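Long-range contacts in quercetin 2,3-dioxygenase (Escherichia coli, PDB 1TQ5), which oxidatively cleaves quercetin in vitro as a metal-dependent pirin-family dioxygenase with two cupin domains, though its physiological role is unknown: residues V183-V188 with L205-E210; S38-I43 with L224-P229. One frame throughout, in Å; residues are numbered along the deposited sequence.

From the N terminus the chain first lends strand 2-5 to the sheet of the C-terminal cupin domain, then enters the N-terminal cupin, where residues 38-43 lead into strand 40-48. Their partners in contact 2, residues 224-229, follow only after 180 intervening residues, so this contact closes a very long loop and joins the two domains across their facing sheets. Contact 1 is nested inside that loop and is local to the second cupin: after strand 182-187 the chain runs through the short strands 191-194 and 197-200 and comes back as strand 204-208 beside it. Strand 221-228 flanks strand 182-187 on its other edge, so both contacts share one sheet.

Contact 1 of 2, residues V183-V188 with L205-E210; sequences VWIQVV and LAIWDE
A chi1 of -178° swings Trp184 CG away from its backbone N, and the indole folds across to the neighbouring strand, one face lying over Leu205 O, which sits toward the rim of the ring, with CZ3 3.8 Å from Ala206 CB. The axes of strands 183-187 and 205-208 run antiparallel, at 159°. Val183 and Ile207 form a hydrogen-bonded pair, Val183 N to Ile207 O at 2.8 Å and Ile207 N to Val183 O at 2.9 Å. Ile185 and Leu205 form the next, Ile185 N to Leu205 O at 3.0 Å and Leu205 N to Ile185 O at 2.8 Å. Between them, in the non-hydrogen-bonded pair with Ala206, Trp184 CA makes a CH···O contact to Leu205 O at 3.3 Å. Trp184 NE1 donates to Gln186 OE1 at 3.1 Å, nearly straight (164°) and in the indole plane, which helps to hold the ring at this rotation; Gln186 NE2 in turn bonds Tyr115 OH of the first domain. An alanine in place of Trp184 is likely to leave Gln186 OE1 without its donor and open a gap above Leu205 O and beside Ala206. Val183, Ile185, Leu205 and Ile207 share the opposite, apolar face; Ile194 packs on the last three, and Val183 on Leu225. The Trp184 face instead offers an indole whose one polar atom is satisfied in the buried interface with the first cupin.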
loop_
_atom_site.group_PDB
_atom_site.type_symbol
_atom_site.label_atom_id
_atom_site.label_comp_id
_atom_site.label_asym_id
_atom_site.label_seq_id
_atom_site.Cartn_x
_atom_site.Cartn_y
_atom_site.Cartn_z
ATOM N N VAL A 183 -7.975 -4.831 -10.030
ATOM C CA VAL A 183 -7.973 -4.773 -8.578
ATOM C C VAL A 183 -6.849 -5.568 -7.937
ATOM O O VAL A 183 -6.559 -6.698 -8.334
ATOM C CB VAL A 183 -9.306 -5.305 -8.001
ATOM C CG1 VAL A 183 -9.218 -5.413 -6.486
ATOM C CG2 VAL A 183 -10.445 -4.388 -8.395
ATOM N N TRP A 184 -6.211 -4.962 -6.944
ATOM C CA TRP A 184 -5.170 -5.646 -6.210
ATOM C C TRP A 184 -5.605 -5.681 -4.765
ATOM O O TRP A 184 -6.005 -4.662 -4.192
ATOM C CB TRP A 184 -3.823 -4.937 -6.297
ATOM C CG TRP A 184 -2.744 -5.684 -5.563
ATOM C CD1 TRP A 184 -2.479 -5.644 -4.217
ATOM C CD2 TRP A 184 -1.799 -6.601 -6.124
ATOM N NE1 TRP A 184 -1.428 -6.473 -3.913
ATOM C CE2 TRP A 184 -0.990 -7.073 -5.063
ATOM C CE3 TRP A 184 -1.552 -7.068 -7.421
ATOM C CZ2 TRP A 184 0.051 -7.990 -5.262
ATOM C CZ3 TRP A 184 -0.514 -7.982 -7.616
ATOM C CH2 TRP A 184 0.272 -8.428 -6.541
ATOM N N ILE A 185 -5.565 -6.867 -4.185
ATOM C CA ILE A 185 -5.922 -7.002 -2.795
ATOM C C ILE A 185 -4.699 -7.505 -2.052
ATOM O O ILE A 185 -4.130 -8.548 -2.396
ATOM C CB ILE A 185 -7.080 -7.987 -2.598
ATOM C CG1 ILE A 185 -8.349 -7.408 -3.233
ATOM C CG2 ILE A 185 -7.269 -8.262 -1.105
ATOM C CD1 ILE A 185 -9.553 -8.303 -3.137
ATOM N N GLN A 186 -4.298 -6.746 -1.040
ATOM C CA GLN A 186 -3.154 -7.089 -0.212
ATOM C C GLN A 186 -3.707 -7.427 1.170
ATOM O O GLN A 186 -4.363 -6.590 1.801
ATOM C CB GLN A 186 -2.209 -5.893 -0.098
ATOM C CG GLN A 186 -0.893 -6.188 0.629
ATOM C CD GLN A 186 -0.062 -7.248 -0.072
ATOM O OE1 GLN A 186 -0.178 -7.447 -1.287
ATOM N NE2 GLN A 186 0.788 -7.931 0.690
ATOM N N VAL A 187 -3.463 -8.651 1.629
ATOM C CA VAL A 187 -3.944 -9.051 2.941
ATOM C C VAL A 187 -2.948 -8.563 3.997
ATOM O O VAL A 187 -1.824 -9.062 4.086
ATOM C CB VAL A 187 -4.089 -10.582 3.055
ATOM C CG1 VAL A 187 -4.714 -10.941 4.410
ATOM C CG2 VAL A 187 -4.961 -11.121 1.918
ATOM N N VAL A 188 -3.353 -7.567 4.778
ATOM C CA VAL A 188 -2.490 -7.051 5.829
ATOM C C VAL A 188 -2.377 -8.121 6.911
ATOM O O VAL A 188 -1.293 -8.377 7.444
ATOM C CB VAL A 188 -3.064 -5.757 6.428
ATOM C CG1 VAL A 188 -2.179 -5.266 7.569
ATOM C CG2 VAL A 188 -3.175 -4.700 5.343
ATOM N N LEU A 205 -3.301 -10.442 -4.271
ATOM C CA LEU A 205 -4.119 -11.034 -5.323
ATOM C C LEU A 205 -4.330 -10.041 -6.462
ATOM O O LEU A 205 -4.747 -8.912 -6.224
ATOM C CB LEU A 205 -5.491 -11.432 -4.768
ATOM C CG LEU A 205 -5.561 -12.602 -3.786
ATOM C CD1 LEU A 205 -6.937 -12.647 -3.141
ATOM C CD2 LEU A 205 -5.276 -13.908 -4.520
ATOM N N ALA A 206 -4.032 -10.463 -7.689
ATOM C CA ALA A 206 -4.225 -9.626 -8.872
ATOM C C ALA A 206 -5.520 -10.104 -9.520
ATOM O O ALA A 206 -5.707 -11.305 -9.744
ATOM C CB ALA A 206 -3.068 -9.798 -9.836
ATOM N N ILE A 207 -6.414 -9.170 -9.827
ATOM C CA ILE A 207 -7.700 -9.529 -10.410
ATOM C C ILE A 207 -8.141 -8.552 -11.483
ATOM O O ILE A 207 -8.039 -7.347 -11.304
ATOM C CB ILE A 207 -8.796 -9.552 -9.323
ATOM C CG1 ILE A 207 -8.407 -10.533 -8.218
ATOM C CG2 ILE A 207 -10.155 -9.911 -9.938
ATOM C CD1 ILE A 207 -9.199 -10.348 -6.938
ATOM N N TRP A 208 -8.641 -9.076 -12.595
ATOM C CA TRP A 208 -9.135 -8.226 -13.667
ATOM C C TRP A 208 -10.073 -9.034 -14.552
ATOM O O TRP A 208 -10.158 -10.257 -14.422
ATOM C CB TRP A 208 -7.970 -7.632 -14.469
ATOM C CG TRP A 208 -7.255 -8.590 -15.365
ATOM C CD1 TRP A 208 -7.642 -8.991 -16.610
ATOM C CD2 TRP A 208 -6.010 -9.250 -15.099
ATOM N NE1 TRP A 208 -6.715 -9.858 -17.140
ATOM C CE2 TRP A 208 -5.703 -10.035 -16.234
ATOM C CE3 TRP A 208 -5.123 -9.254 -14.012
ATOM C CZ2 TRP A 208 -4.546 -10.817 -16.316
ATOM C CZ3 TRP A 208 -3.970 -10.033 -14.093
ATOM C CH2 TRP A 208 -3.693 -10.803 -15.239
ATOM N N ASP A 209 -10.778 -8.351 -15.448
ATOM C CA ASP A 209 -11.735 -9.004 -16.331
ATOM C C ASP A 209 -12.883 -9.583 -15.511
ATOM O O ASP A 209 -13.551 -10.527 -15.932
ATOM C CB ASP A 209 -11.069 -10.114 -17.152
ATOM C CG ASP A 209 -10.295 -9.576 -18.344
ATOM O OD1 ASP A 209 -10.457 -8.379 -18.671
ATOM O OD2 ASP A 209 -9.532 -10.354 -18.960
ATOM N N GLU A 210 -13.095 -9.009 -14.333
ATOM C CA GLU A 210 -14.169 -9.427 -13.443
ATOM C C GLU A 210 -15.027 -8.201 -13.137
ATOM O O GLU A 210 -14.547 -7.068 -13.218
ATOM C CB GLU A 210 -13.598 -10.006 -12.143
ATOM C CG GLU A 210 -14.661 -10.517 -11.185
ATOM C CD GLU A 210 -15.570 -11.551 -11.825
ATOM O OE1 GLU A 210 -15.057 -12.601 -12.264
ATOM O OE2 GLU A 210 -16.794 -11.314 -11.891
#

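Contact 2 of 2, residues S38-I43 with L224-P229; sequences SALRVI and LLFDLP
The Phe226 ring receives Leu40 on one face: CD2 stands over its centre, 4.1 Å from the centroid in a CH-pi contact, while Leu40 CD1 lies 4.0 Å from Phe226 CE1 nearer the rim. The two side chains cross at about a right angle. Leu40 also meets Leu228, its CB 4.0 Å from Leu228 CD1, and beside them the Ala39 methyl borders Leu228 CD2 and Pro229 CG. Where the apolar row ends, Ser38 turns OG to the side of its carbonyl carbon (chi1 -177°), and from there the hydroxyl donates to Pro229 O at 2.7 Å, tilted 20° from the carbonyl plane; OG also rests 3.6 Å from Leu228 CB. Ala39 and Arg41 are tied by backbone bonds to Met120 and Trp118 in their own domain, Arg41 and Val42 forming a classic beta bulge opposite Trp118. The two cupins, arranged face to face, therefore meet here mainly through side chains, with no strand-to-strand pairing between these segments: buried leucines and a phenylalanine supply apolar packing, and one directional hydroxyl-to-carbonyl bond at the partly exposed end of the contact adds a polar tie.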
loop_
_atom_site.group_PDB
_atom_site.type_symbol
_atom_site.label_atom_id
_atom_site.label_comp_id
_atom_site.label_asym_id
_atom_site.label_seq_id
_atom_site.Cartn_x
_atom_site.Cartn_y
_atom_site.Cartn_z
ATOM N N SER A 38 -0.911 -2.121 -13.100
ATOM C CA SER A 38 -1.571 -0.874 -13.482
ATOM C C SER A 38 -0.780 0.282 -12.862
ATOM O O SER A 38 0.446 0.313 -12.968
ATOM C CB SER A 38 -3.026 -0.852 -12.997
ATOM O OG SER A 38 -3.690 0.329 -13.428
ATOM N N ALA A 39 -1.468 1.220 -12.211
ATOM C CA ALA A 39 -0.796 2.361 -11.584
ATOM C C ALA A 39 -0.050 1.973 -10.299
ATOM O O ALA A 39 0.729 2.762 -9.761
ATOM C CB ALA A 39 -1.805 3.464 -11.284
ATOM N N LEU A 40 -0.294 0.763 -9.808
ATOM C CA LEU A 40 0.374 0.289 -8.595
ATOM C C LEU A 40 1.748 -0.235 -8.992
ATOM O O LEU A 40 1.868 -1.277 -9.635
ATOM C CB LEU A 40 -0.451 -0.820 -7.939
ATOM C CG LEU A 40 0.027 -1.319 -6.576
ATOM C CD1 LEU A 40 0.150 -0.147 -5.606
ATOM C CD2 LEU A 40 -0.949 -2.360 -6.055
ATOM N N ARG A 41 2.788 0.491 -8.605
ATOM C CA ARG A 41 4.139 0.116 -8.976
ATOM C C ARG A 41 4.974 -0.557 -7.893
ATOM O O ARG A 41 5.796 -1.419 -8.193
ATOM C CB ARG A 41 4.887 1.353 -9.493
ATOM C CG ARG A 41 4.285 1.977 -10.757
ATOM C CD ARG A 41 4.125 0.939 -11.857
ATOM N NE ARG A 41 3.776 1.532 -13.143
ATOM C CZ ARG A 41 4.591 2.300 -13.862
ATOM N NH1 ARG A 41 5.814 2.573 -13.421
ATOM N NH2 ARG A 41 4.186 2.794 -15.024
ATOM N N VAL A 42 4.761 -0.171 -6.641
ATOM C CA VAL A 42 5.546 -0.727 -5.543
ATOM C C VAL A 42 4.746 -1.030 -4.271
ATOM O O VAL A 42 3.859 -0.269 -3.880
ATOM C CB VAL A 42 6.681 0.254 -5.149
ATOM C CG1 VAL A 42 7.542 -0.340 -4.051
ATOM C CG2 VAL A 42 7.532 0.602 -6.367
ATOM N N ILE A 43 5.056 -2.168 -3.653
ATOM C CA ILE A 43 4.468 -2.568 -2.376
ATOM C C ILE A 43 5.605 -3.230 -1.627
ATOM O O ILE A 43 5.954 -4.392 -1.880
ATOM C CB ILE A 43 3.313 -3.597 -2.482
ATOM C CG1 ILE A 43 2.021 -2.919 -2.931
ATOM C CG2 ILE A 43 3.045 -4.210 -1.099
ATOM C CD1 ILE A 43 2.065 -2.399 -4.318
ATOM N N LEU A 224 -6.286 -4.467 2.027
ATOM C CA LEU A 224 -6.215 -3.187 1.352
ATOM C C LEU A 224 -6.715 -3.524 -0.042
ATOM O O LEU A 224 -6.215 -4.459 -0.676
ATOM C CB LEU A 224 -4.771 -2.685 1.277
ATOM C CG LEU A 224 -4.049 -2.407 2.602
ATOM C CD1 LEU A 224 -2.654 -1.899 2.316
ATOM C CD2 LEU A 224 -4.828 -1.375 3.416
ATOM N N LEU A 225 -7.718 -2.791 -0.509
ATOM C CA LEU A 225 -8.258 -3.051 -1.829
ATOM C C LEU A 225 -7.969 -1.873 -2.737
ATOM O O LEU A 225 -8.473 -0.766 -2.527
ATOM C CB LEU A 225 -9.766 -3.321 -1.760
ATOM C CG LEU A 225 -10.397 -3.834 -3.064
ATOM C CD1 LEU A 225 -11.574 -4.751 -2.752
ATOM C CD2 LEU A 225 -10.835 -2.656 -3.924
ATOM N N PHE A 226 -7.125 -2.125 -3.732
ATOM C CA PHE A 226 -6.734 -1.115 -4.703
ATOM C C PHE A 226 -7.612 -1.235 -5.939
ATOM O O PHE A 226 -7.559 -2.256 -6.620
ATOM C CB PHE A 226 -5.284 -1.339 -5.132
ATOM C CG PHE A 226 -4.278 -1.141 -4.037
ATOM C CD1 PHE A 226 -3.683 0.099 -3.837
ATOM C CD2 PHE A 226 -3.890 -2.209 -3.233
ATOM C CE1 PHE A 226 -2.708 0.270 -2.854
ATOM C CE2 PHE A 226 -2.922 -2.054 -2.253
ATOM C CZ PHE A 226 -2.326 -0.809 -2.063
ATOM N N ASP A 227 -8.423 -0.216 -6.220
ATOM C CA ASP A 227 -9.277 -0.202 -7.420
ATOM C C ASP A 227 -8.484 0.638 -8.428
ATOM O O ASP A 227 -8.439 1.869 -8.331
ATOM C CB ASP A 227 -10.622 0.472 -7.125
ATOM C CG ASP A 227 -11.657 0.230 -8.226
ATOM O OD1 ASP A 227 -11.351 0.488 -9.411
ATOM O OD2 ASP A 227 -12.780 -0.219 -7.902
ATOM N N LEU A 228 -7.874 -0.032 -9.400
ATOM C CA LEU A 228 -7.010 0.624 -10.373
ATOM C C LEU A 228 -7.545 0.815 -11.791
ATOM O O LEU A 228 -8.386 0.054 -12.263
ATOM C CB LEU A 228 -5.694 -0.154 -10.427
ATOM C CG LEU A 228 -5.072 -0.358 -9.045
ATOM C CD1 LEU A 228 -4.196 -1.602 -9.018
ATOM C CD2 LEU A 228 -4.293 0.893 -8.674
ATOM N N PRO A 229 -7.030 1.834 -12.500
ATOM C CA PRO A 229 -7.433 2.152 -13.874
ATOM C C PRO A 229 -7.029 1.099 -14.908
ATOM O O PRO A 229 -6.079 0.336 -14.703
ATOM C CB PRO A 229 -6.755 3.498 -14.128
ATOM C CG PRO A 229 -5.521 3.416 -13.300
ATOM C CD PRO A 229 -6.041 2.811 -12.011
#